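Local coordinates for protein thiosulfate sulfurtransferase TUM1 (Saccharomyces cerevisiae, PDB 3UTN) that transfers sulfur as a two-domain rhodanese, accepting persulfide sulfur from NFS1 and passing it to UBA4 for 2-thiolation of the wobble uridine of tRNAs, at residues L200-R210 / T271-C282; P227-P236 / P319-D327. All blocks are in the same frame, centred on the assembly; numbering follows the deposited sequence.

Both contacts belong to the second, catalytic rhodanese domain, with centres about 13 Å apart. Interaction 1 pairs strands 205-208 and 278-281 in the middle of the five-stranded parallel sheet, and its second segment ends at Cys-282, the residue that forms the persulfide intermediate. Interaction 2 lies at the sheet's border, where the loop entering edge strand 234-236 takes up the C-terminal tail. Strands 205-208 and 234-236 are neighbours in the sheet, and the contacts also touch through Arg-210 NH2 to Gly-229 O and Thr-271 N to Gln-235 OE1. Along the chain the segments alternate, 200-210, 227-236, 271-282, 319-327; the C-terminal residues thus return to a loop next to the strand pair that ends at Cys-282.

Interaction 1 (L200-R210 / T271-C282); sequences LAKKFNAFDAR and TLDPSKPTICSC
In the rhodanese sheet, the parallel pair formed by strands 205-208 and 278-281 leads from Asn-205 beside Thr-278 to Ala-209 beside Cys-282, the persulfide-forming active-site cysteine. The ladder runs Asn-205 N to Pro-277 O, Ile-279 N to Asn-205 O, Phe-207 N to Ile-279 O, Ser-281 N to Phe-207 O and Ala-209 N to Ser-281 O.

Asn-205 ties the strand to the turn before its partner. With CG anti to the carbonyl carbon (chi1 -51°), its amide receives Asp-273 N on OD1 at 2.5 Å, from above the carbonyl plane, and gives ND2 to Asp-273 O at 2.7 Å. The same nitrogen also donates to Thr-278 OG1 at 2.9 Å; both acceptors lie in the amide plane, which fixes its rotation. Lys-276 stretches out fully to bring NZ to Ala-201 O, 2.6 Å away in the short helix 200-203.

On the face that carries Ala-206 and Ser-281, Ile-279 CD1 makes a CH-pi contact over the Phe-204 ring, 3.6 Å from its centroid, and also meets Leu-200 CD1. On the side of Asn-205, Thr-278 CG2 touches the edge of Phe-207 at CD2.

Near the cysteine, Arg-210 grips Asp-208 side-on through NE and NH2, while NH2 also reaches Gly-229 O. A water donates to Asp-208 OD2 (2.5 Å) and Cys-282 O (2.8 Å), and accepts from Ser-281 OG.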
loop_
_atom_site.group_PDB
_atom_site.type_symbol
_atom_site.label_atom_id
_atom_site.label_comp_id
_atom_site.label_asym_id
_atom_site.label_seq_id
_atom_site.Cartn_x
_atom_site.Cartn_y
_atom_site.Cartn_z
ATOM N N LEU A 200 -16.576 4.326 -15.129
ATOM C CA LEU A 200 -15.513 3.762 -14.312
ATOM C C LEU A 200 -14.940 2.509 -14.958
ATOM O O LEU A 200 -13.754 2.472 -15.274
ATOM C CB LEU A 200 -15.973 3.480 -12.879
ATOM C CG LEU A 200 -14.872 2.865 -12.007
ATOM C CD1 LEU A 200 -13.663 3.782 -11.888
ATOM C CD2 LEU A 200 -15.401 2.508 -10.632
ATOM N N ALA A 201 -15.784 1.503 -15.177
ATOM C CA ALA A 201 -15.341 0.261 -15.801
ATOM C C ALA A 201 -14.908 0.490 -17.247
ATOM O O ALA A 201 -13.995 -0.173 -17.735
ATOM C CB ALA A 201 -16.425 -0.800 -15.727
ATOM N N LYS A 202 -15.559 1.443 -17.915
ATOM C CA LYS A 202 -15.254 1.785 -19.303
ATOM C C LYS A 202 -13.857 2.368 -19.433
ATOM O O LYS A 202 -13.086 1.956 -20.293
ATOM C CB LYS A 202 -16.268 2.790 -19.857
ATOM C CG LYS A 202 -17.602 2.200 -20.286
ATOM C CD LYS A 202 -18.528 3.291 -20.813
ATOM C CE LYS A 202 -19.925 2.760 -21.108
ATOM N NZ LYS A 202 -20.702 2.491 -19.866
ATOM N N LYS A 203 -13.539 3.330 -18.573
ATOM C CA LYS A 203 -12.280 4.046 -18.666
ATOM C C LYS A 203 -11.177 3.388 -17.851
ATOM O O LYS A 203 -10.005 3.619 -18.105
ATOM C CB LYS A 203 -12.440 5.511 -18.243
ATOM C CG LYS A 203 -13.449 6.311 -19.057
ATOM C CD LYS A 203 -12.863 7.632 -19.540
ATOM C CE LYS A 203 -12.656 8.640 -18.419
ATOM N NZ LYS A 203 -13.912 9.365 -18.073
ATOM N N PHE A 204 -11.554 2.574 -16.869
ATOM C CA PHE A 204 -10.576 2.015 -15.944
ATOM C C PHE A 204 -10.807 0.563 -15.623
ATOM O O PHE A 204 -11.932 0.075 -15.612
ATOM C CB PHE A 204 -10.563 2.792 -14.622
ATOM C CG PHE A 204 -10.153 4.218 -14.769
ATOM C CD1 PHE A 204 -11.102 5.203 -14.994
ATOM C CD2 PHE A 204 -8.818 4.581 -14.690
ATOM C CE1 PHE A 204 -10.722 6.525 -15.143
ATOM C CE2 PHE A 204 -8.434 5.903 -14.831
ATOM C CZ PHE A 204 -9.387 6.877 -15.061
ATOM N N ASN A 205 -9.706 -0.118 -15.355
ATOM C CA ASN A 205 -9.748 -1.313 -14.563
ATOM C C ASN A 205 -9.841 -0.791 -13.154
ATOM O O ASN A 205 -8.951 -0.097 -12.678
ATOM C CB ASN A 205 -8.470 -2.102 -14.745
ATOM C CG ASN A 205 -8.150 -2.329 -16.198
ATOM O OD1 ASN A 205 -8.933 -2.940 -16.913
ATOM N ND2 ASN A 205 -7.014 -1.814 -16.647
ATOM N N ALA A 206 -10.950 -1.067 -12.499
ATOM C CA ALA A 206 -11.114 -0.559 -11.164
ATOM C C ALA A 206 -11.194 -1.758 -10.262
ATOM O O ALA A 206 -12.132 -2.543 -10.325
ATOM C CB ALA A 206 -12.345 0.319 -11.063
ATOM N N PHE A 207 -10.162 -1.925 -9.456
ATOM C CA PHE A 207 -10.085 -3.080 -8.602
ATOM C C PHE A 207 -10.217 -2.700 -7.170
ATOM O O PHE A 207 -9.686 -1.692 -6.713
ATOM C CB PHE A 207 -8.791 -3.833 -8.816
ATOM C CG PHE A 207 -8.644 -4.354 -10.196
ATOM C CD1 PHE A 207 -9.415 -5.421 -10.631
ATOM C CD2 PHE A 207 -7.753 -3.763 -11.068
ATOM C CE1 PHE A 207 -9.291 -5.896 -11.924
ATOM C CE2 PHE A 207 -7.616 -4.238 -12.357
ATOM C CZ PHE A 207 -8.385 -5.305 -12.785
ATOM N N ASP A 208 -10.931 -3.549 -6.465
ATOM C CA ASP A 208 -11.128 -3.356 -5.074
ATOM C C ASP A 208 -10.378 -4.466 -4.380
ATOM O O ASP A 208 -10.611 -5.642 -4.646
ATOM C CB ASP A 208 -12.610 -3.391 -4.763
ATOM C CG ASP A 208 -12.909 -2.831 -3.423
ATOM O OD1 ASP A 208 -12.290 -3.301 -2.455
ATOM O OD2 ASP A 208 -13.747 -1.917 -3.335
ATOM N N ALA A 209 -9.453 -4.079 -3.511
ATOM C CA ALA A 209 -8.565 -5.032 -2.851
ATOM C C ALA A 209 -9.220 -5.726 -1.675
ATOM O O ALA A 209 -8.621 -6.613 -1.071
ATOM C CB ALA A 209 -7.293 -4.345 -2.408
ATOM N N ARG A 210 -10.440 -5.320 -1.341
ATOM C CA ARG A 210 -11.152 -5.942 -0.237
ATOM C C ARG A 210 -11.486 -7.367 -0.600
ATOM O O ARG A 210 -11.413 -7.749 -1.764
ATOM C CB ARG A 210 -12.430 -5.195 0.086
ATOM C CG ARG A 210 -12.202 -3.821 0.673
ATOM C CD ARG A 210 -13.524 -3.093 0.765
ATOM N NE ARG A 210 -14.116 -2.918 -0.553
ATOM C CZ ARG A 210 -15.416 -2.986 -0.798
ATOM N NH1 ARG A 210 -16.272 -3.238 0.186
ATOM N NH2 ARG A 210 -15.856 -2.809 -2.033
ATOM N N THR A 271 -11.576 -8.524 -15.243
ATOM C CA THR A 271 -10.906 -8.125 -16.449
ATOM C C THR A 271 -9.884 -7.080 -16.060
ATOM O O THR A 271 -10.145 -6.199 -15.232
ATOM C CB THR A 271 -11.882 -7.526 -17.472
ATOM O OG1 THR A 271 -12.547 -6.399 -16.888
ATOM C CG2 THR A 271 -12.915 -8.562 -17.899
ATOM N N LEU A 272 -8.704 -7.209 -16.633
ATOM C CA LEU A 272 -7.754 -6.139 -16.585
ATOM C C LEU A 272 -7.443 -5.811 -18.025
ATOM O O LEU A 272 -6.720 -6.538 -18.704
ATOM C CB LEU A 272 -6.502 -6.537 -15.816
ATOM C CG LEU A 272 -5.772 -5.338 -15.218
ATOM C CD1 LEU A 272 -4.950 -5.793 -14.028
ATOM C CD2 LEU A 272 -4.908 -4.637 -16.255
ATOM N N ASP A 273 -8.036 -4.724 -18.489
ATOM C CA ASP A 273 -7.846 -4.268 -19.844
ATOM C C ASP A 273 -6.532 -3.511 -19.882
ATOM O O ASP A 273 -6.390 -2.490 -19.205
ATOM C CB ASP A 273 -9.012 -3.373 -20.251
ATOM C CG ASP A 273 -9.039 -3.075 -21.731
ATOM O OD1 ASP A 273 -7.965 -3.047 -22.367
ATOM O OD2 ASP A 273 -10.149 -2.851 -22.257
ATOM N N PRO A 274 -5.555 -4.019 -20.659
ATOM C CA PRO A 274 -4.252 -3.365 -20.757
ATOM C C PRO A 274 -4.333 -1.963 -21.364
ATOM O O PRO A 274 -3.397 -1.185 -21.216
ATOM C CB PRO A 274 -3.452 -4.299 -21.675
ATOM C CG PRO A 274 -4.477 -5.069 -22.431
ATOM C CD PRO A 274 -5.612 -5.248 -21.472
ATOM N N SER A 275 -5.443 -1.654 -22.031
ATOM C CA SER A 275 -5.628 -0.345 -22.653
ATOM C C SER A 275 -6.225 0.674 -21.683
ATOM O O SER A 275 -6.201 1.875 -21.946
ATOM C CB SER A 275 -6.505 -0.456 -23.905
ATOM O OG SER A 275 -7.869 -0.631 -23.559
ATOM N N LYS A 276 -6.755 0.191 -20.563
ATOM C CA LYS A 276 -7.365 1.067 -19.570
ATOM C C LYS A 276 -6.401 1.347 -18.435
ATOM O O LYS A 276 -5.673 0.447 -18.009
ATOM C CB LYS A 276 -8.631 0.441 -18.998
ATOM C CG LYS A 276 -9.751 0.284 -20.002
ATOM C CD LYS A 276 -10.921 -0.434 -19.366
ATOM C CE LYS A 276 -11.952 -0.815 -20.410
ATOM N NZ LYS A 276 -13.110 -1.479 -19.762
ATOM N N PRO A 277 -6.386 2.597 -17.941
ATOM C CA PRO A 277 -5.673 2.832 -16.701
ATOM C C PRO A 277 -6.389 2.078 -15.597
ATOM O O PRO A 277 -7.481 1.543 -15.805
ATOM C CB PRO A 277 -5.788 4.344 -16.488
ATOM C CG PRO A 277 -6.297 4.908 -17.768
ATOM C CD PRO A 277 -7.053 3.809 -18.441
ATOM N N THR A 278 -5.773 2.011 -14.433
ATOM C CA THR A 278 -6.327 1.196 -13.386
ATOM C C THR A 278 -6.517 2.008 -12.135
ATOM O O THR A 278 -5.728 2.889 -11.815
ATOM C CB THR A 278 -5.465 -0.052 -13.146
ATOM O OG1 THR A 278 -5.518 -0.863 -14.320
ATOM C CG2 THR A 278 -5.982 -0.868 -11.970
ATOM N N ILE A 279 -7.613 1.732 -11.456
ATOM C CA ILE A 279 -7.837 2.307 -10.168
ATOM C C ILE A 279 -7.917 1.162 -9.200
ATOM O O ILE A 279 -8.611 0.178 -9.431
ATOM C CB ILE A 279 -9.115 3.150 -10.126
ATOM C CG1 ILE A 279 -8.948 4.360 -11.043
ATOM C CG2 ILE A 279 -9.414 3.566 -8.694
ATOM C CD1 ILE A 279 -10.222 5.116 -11.325
ATOM N N CYS A 280 -7.148 1.283 -8.137
ATOM C CA CYS A 280 -7.249 0.362 -7.048
ATOM C C CYS A 280 -7.863 1.070 -5.884
ATOM O O CYS A 280 -7.595 2.237 -5.627
ATOM C CB CYS A 280 -5.888 -0.196 -6.692
ATOM S SG CYS A 280 -5.300 -1.225 -8.042
ATOM N N SER A 281 -8.719 0.343 -5.202
ATOM C CA SER A 281 -9.339 0.828 -4.010
ATOM C C SER A 281 -9.404 -0.376 -3.104
ATOM O O SER A 281 -9.082 -1.492 -3.508
ATOM C CB SER A 281 -10.741 1.335 -4.328
ATOM O OG SER A 281 -11.526 0.288 -4.872
ATOM N N CYS A 282 -9.796 -0.144 -1.868
ATOM C CA CYS A 282 -10.151 -1.230 -0.985
ATOM C C CYS A 282 -11.104 -0.599 -0.018
ATOM O O CYS A 282 -11.930 0.216 -0.424
ATOM C CB CYS A 282 -8.926 -1.781 -0.272
ATOM S SG CYS A 282 -7.894 -0.488 0.427
HETATM O O HOH W 1 -11.401 -3.992 -16.603
HETATM O O HOH W 2 -13.378 0.531 -2.782
#

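Interaction 2 (P227-P236 / P319-D327)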
loop_
_atom_site.group_PDB
_atom_site.type_symbol
_atom_site.label_atom_id
_atom_site.label_comp_id
_atom_site.label_asym_id
_atom_site.label_seq_id
_atom_site.Cartn_x
_atom_site.Cartn_y
_atom_site.Cartn_z
ATOM N N PRO A 227 -21.652 -0.124 5.091
ATOM C CA PRO A 227 -22.031 -1.394 4.506
ATOM C C PRO A 227 -20.959 -1.823 3.525
ATOM O O PRO A 227 -20.203 -0.989 3.025
ATOM C CB PRO A 227 -23.319 -1.067 3.748
ATOM C CG PRO A 227 -23.261 0.398 3.502
ATOM C CD PRO A 227 -22.536 0.975 4.672
ATOM N N SER A 228 -20.894 -3.116 3.255
ATOM C CA SER A 228 -19.996 -3.607 2.237
ATOM C C SER A 228 -20.653 -3.458 0.871
ATOM O O SER A 228 -21.616 -2.708 0.706
ATOM C CB SER A 228 -19.609 -5.053 2.517
ATOM O OG SER A 228 -20.758 -5.870 2.615
ATOM N N GLY A 229 -20.137 -4.181 -0.110
ATOM C CA GLY A 229 -20.558 -3.973 -1.475
ATOM C C GLY A 229 -19.415 -3.274 -2.155
ATOM O O GLY A 229 -18.318 -3.178 -1.608
ATOM N N HIS A 230 -19.656 -2.763 -3.347
ATOM C CA HIS A 230 -18.566 -2.180 -4.081
ATOM C C HIS A 230 -18.987 -1.013 -4.883
ATOM O O HIS A 230 -20.180 -0.733 -5.045
ATOM C CB HIS A 230 -17.922 -3.211 -4.975
ATOM C CG HIS A 230 -18.856 -3.792 -5.986
ATOM N ND1 HIS A 230 -19.646 -4.841 -5.715
ATOM C CD2 HIS A 230 -19.111 -3.436 -7.303
ATOM C CE1 HIS A 230 -20.369 -5.142 -6.800
ATOM N NE2 HIS A 230 -20.029 -4.288 -7.776
ATOM N N ILE A 231 -17.982 -0.309 -5.375
ATOM C CA ILE A 231 -18.205 0.824 -6.220
ATOM C C ILE A 231 -18.583 0.244 -7.565
ATOM O O ILE A 231 -17.871 -0.607 -8.092
ATOM C CB ILE A 231 -16.950 1.682 -6.334
ATOM C CG1 ILE A 231 -16.476 2.108 -4.942
ATOM C CG2 ILE A 231 -17.219 2.895 -7.202
ATOM C CD1 ILE A 231 -15.083 2.677 -4.931
ATOM N N PRO A 232 -19.733 0.663 -8.102
ATOM C CA PRO A 232 -20.123 0.192 -9.414
ATOM C C PRO A 232 -18.992 0.447 -10.396
ATOM O O PRO A 232 -18.411 1.536 -10.413
ATOM C CB PRO A 232 -21.339 1.059 -9.737
ATOM C CG PRO A 232 -21.925 1.350 -8.395
ATOM C CD PRO A 232 -20.720 1.600 -7.542
ATOM N N GLY A 233 -18.653 -0.575 -11.167
ATOM C CA GLY A 233 -17.602 -0.465 -12.152
ATOM C C GLY A 233 -16.290 -1.021 -11.652
ATOM O O GLY A 233 -15.367 -1.223 -12.429
ATOM N N THR A 234 -16.202 -1.266 -10.349
ATOM C CA THR A 234 -15.018 -1.887 -9.799
ATOM C C THR A 234 -15.150 -3.391 -9.882
ATOM O O THR A 234 -16.220 -3.934 -10.153
ATOM C CB THR A 234 -14.747 -1.496 -8.334
ATOM O OG1 THR A 234 -15.867 -1.873 -7.529
ATOM C CG2 THR A 234 -14.486 0.000 -8.212
ATOM N N GLN A 235 -14.038 -4.057 -9.645
ATOM C CA GLN A 235 -13.988 -5.494 -9.701
ATOM C C GLN A 235 -13.255 -5.951 -8.472
ATOM O O GLN A 235 -12.395 -5.228 -7.966
ATOM C CB GLN A 235 -13.230 -5.934 -10.932
ATOM C CG GLN A 235 -13.821 -5.439 -12.230
ATOM C CD GLN A 235 -12.912 -5.779 -13.374
ATOM O OE1 GLN A 235 -12.859 -6.920 -13.793
ATOM N NE2 GLN A 235 -12.168 -4.799 -13.863
ATOM N N PRO A 236 -13.595 -7.147 -7.976
ATOM C CA PRO A 236 -12.899 -7.599 -6.796
ATOM C C PRO A 236 -11.519 -8.094 -7.173
ATOM O O PRO A 236 -11.368 -8.947 -8.049
ATOM C CB PRO A 236 -13.765 -8.752 -6.306
ATOM C CG PRO A 236 -14.362 -9.314 -7.551
ATOM C CD PRO A 236 -14.541 -8.159 -8.488
ATOM N N PRO A 319 -25.840 4.700 0.122
ATOM C CA PRO A 319 -26.210 3.334 -0.251
ATOM C C PRO A 319 -26.594 3.164 -1.717
ATOM O O PRO A 319 -26.575 2.042 -2.230
ATOM C CB PRO A 319 -27.421 3.048 0.641
ATOM C CG PRO A 319 -28.011 4.390 0.904
ATOM C CD PRO A 319 -26.823 5.296 1.045
ATOM N N GLU A 320 -26.955 4.262 -2.376
ATOM C CA GLU A 320 -27.362 4.224 -3.773
ATOM C C GLU A 320 -26.190 3.797 -4.644
ATOM O O GLU A 320 -26.362 3.134 -5.666
ATOM C CB GLU A 320 -27.846 5.602 -4.226
ATOM C CG GLU A 320 -28.923 5.540 -5.295
ATOM C CD GLU A 320 -28.637 6.432 -6.492
ATOM O OE1 GLU A 320 -28.452 7.656 -6.310
ATOM O OE2 GLU A 320 -28.609 5.897 -7.625
ATOM N N TRP A 321 -24.993 4.177 -4.216
ATOM C CA TRP A 321 -23.791 3.949 -4.991
ATOM C C TRP A 321 -23.030 2.765 -4.505
ATOM O O TRP A 321 -21.822 2.659 -4.695
ATOM C CB TRP A 321 -22.942 5.189 -4.958
ATOM C CG TRP A 321 -23.617 6.297 -5.698
ATOM C CD1 TRP A 321 -24.222 7.429 -5.172
ATOM C CD2 TRP A 321 -23.816 6.385 -7.142
ATOM N NE1 TRP A 321 -24.747 8.206 -6.171
ATOM C CE2 TRP A 321 -24.538 7.636 -7.377
ATOM C CE3 TRP A 321 -23.466 5.591 -8.225
ATOM C CZ2 TRP A 321 -24.879 8.055 -8.648
ATOM C CZ3 TRP A 321 -23.822 6.020 -9.504
ATOM C CH2 TRP A 321 -24.513 7.223 -9.709
ATOM N N ILE A 322 -23.759 1.857 -3.876
ATOM C CA ILE A 322 -23.199 0.624 -3.397
ATOM C C ILE A 322 -23.744 -0.478 -4.273
ATOM O O ILE A 322 -24.944 -0.753 -4.273
ATOM C CB ILE A 322 -23.572 0.380 -1.925
ATOM C CG1 ILE A 322 -22.949 1.468 -1.047
ATOM C CG2 ILE A 322 -23.157 -1.022 -1.494
ATOM C CD1 ILE A 322 -23.313 1.366 0.413
ATOM N N ALA A 323 -22.856 -1.081 -5.049
ATOM C CA ALA A 323 -23.219 -2.234 -5.838
ATOM C C ALA A 323 -22.948 -3.481 -5.014
ATOM O O ALA A 323 -21.988 -3.535 -4.247
ATOM C CB ALA A 323 -22.442 -2.255 -7.140
ATOM N N GLU A 324 -23.824 -4.466 -5.152
ATOM C CA GLU A 324 -23.655 -5.739 -4.482
ATOM C C GLU A 324 -23.224 -6.782 -5.489
ATOM O O GLU A 324 -23.235 -6.533 -6.698
ATOM C CB GLU A 324 -24.965 -6.185 -3.845
ATOM C CG GLU A 324 -25.292 -5.512 -2.531
ATOM C CD GLU A 324 -26.737 -5.730 -2.121
ATOM O OE1 GLU A 324 -27.569 -6.050 -2.999
ATOM O OE2 GLU A 324 -27.045 -5.575 -0.921
ATOM N N ASN A 325 -22.864 -7.954 -4.974
ATOM C CA ASN A 325 -22.464 -9.089 -5.790
ATOM C C ASN A 325 -21.449 -8.651 -6.837
ATOM O O ASN A 325 -20.386 -8.151 -6.475
ATOM C CB ASN A 325 -23.697 -9.777 -6.384
ATOM C CG ASN A 325 -24.750 -10.074 -5.331
ATOM O OD1 ASN A 325 -24.440 -10.593 -4.256
ATOM N ND2 ASN A 325 -25.998 -9.730 -5.627
ATOM N N ARG A 326 -21.783 -8.793 -8.115
ATOM C CA ARG A 326 -20.872 -8.399 -9.190
ATOM C C ARG A 326 -21.451 -7.316 -10.091
ATOM O O ARG A 326 -21.039 -7.172 -11.242
ATOM C CB ARG A 326 -20.474 -9.620 -10.020
ATOM C CG ARG A 326 -19.760 -10.703 -9.230
ATOM C CD ARG A 326 -18.554 -10.147 -8.487
ATOM N NE ARG A 326 -17.607 -11.209 -8.188
ATOM C CZ ARG A 326 -16.587 -11.548 -8.967
ATOM N NH1 ARG A 326 -16.352 -10.891 -10.098
ATOM N NH2 ARG A 326 -15.792 -12.544 -8.603
ATOM N N ASP A 327 -22.390 -6.544 -9.550
ATOM C CA ASP A 327 -23.113 -5.535 -10.321
ATOM C C ASP A 327 -22.278 -4.296 -10.620
ATOM O O ASP A 327 -21.294 -4.022 -9.939
ATOM C CB ASP A 327 -24.405 -5.145 -9.601
ATOM C CG ASP A 327 -25.338 -6.327 -9.393
ATOM O OD1 ASP A 327 -26.102 -6.317 -8.406
ATOM O OD2 ASP A 327 -25.302 -7.272 -10.210
HETATM O O HOH W 3 -18.794 -3.337 -10.764
#
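His-230 and Ala-323 form a single antiparallel, hydrogen-bonded bridge that fastens the C-terminal tail to the loop entering edge strand 234-236 of the catalytic rhodanese domain. His-230 N donates to Ala-323 O at 2.6 Å, and Ala-323 N returns a bond to His-230 O at 2.7 Å; each donor lies in the plane of the carbonyl it meets.

The histidine side chain makes the third bond. Its CB points away from the tail, but with CG between the backbone N and the carbonyl carbon (chi1 60°) the ring turns back, and NE2 and a ring face meet the tail. NE2 donates to Asp-327 O, the backbone oxygen of the C-terminal residue, at 2.5 Å, close to the ring plane and fairly straight (163° at the hydrogen). Ala-323 CB makes a CH-pi contact with a face of the ring, 3.5 Å from its centroid and displaced toward the rim.

On one flank of the bridge, Ile-322 sends CG2 to Ser-228 O. On the other, Pro-232 CG packs on Ala-323 CB, and its CD lies near Trp-321 O. Farther along, Pro-236 CG sits 3.4 Å above the centre of the Arg-326 guanidinium. A type II' turn, 324-327, folds the terminus back toward His-230, with Asp-327 N bonded to Glu-324 O.

Outer groups position these partners. Phe-215 stacks on the imidazole and accepts from ND1 through its backbone oxygen; both nitrogens thus donate to backbone oxygens, which supports this ring orientation and is consistent with a protonated imidazolium. Arg-326 NE forms a salt bridge with Glu-216, and its NH1 donates to Phe-268 O. Between the two segments themselves, a water forms a further bridge, accepting from Gly-233 N at 2.8 Å and lying 2.7 Å from Asp-327 O.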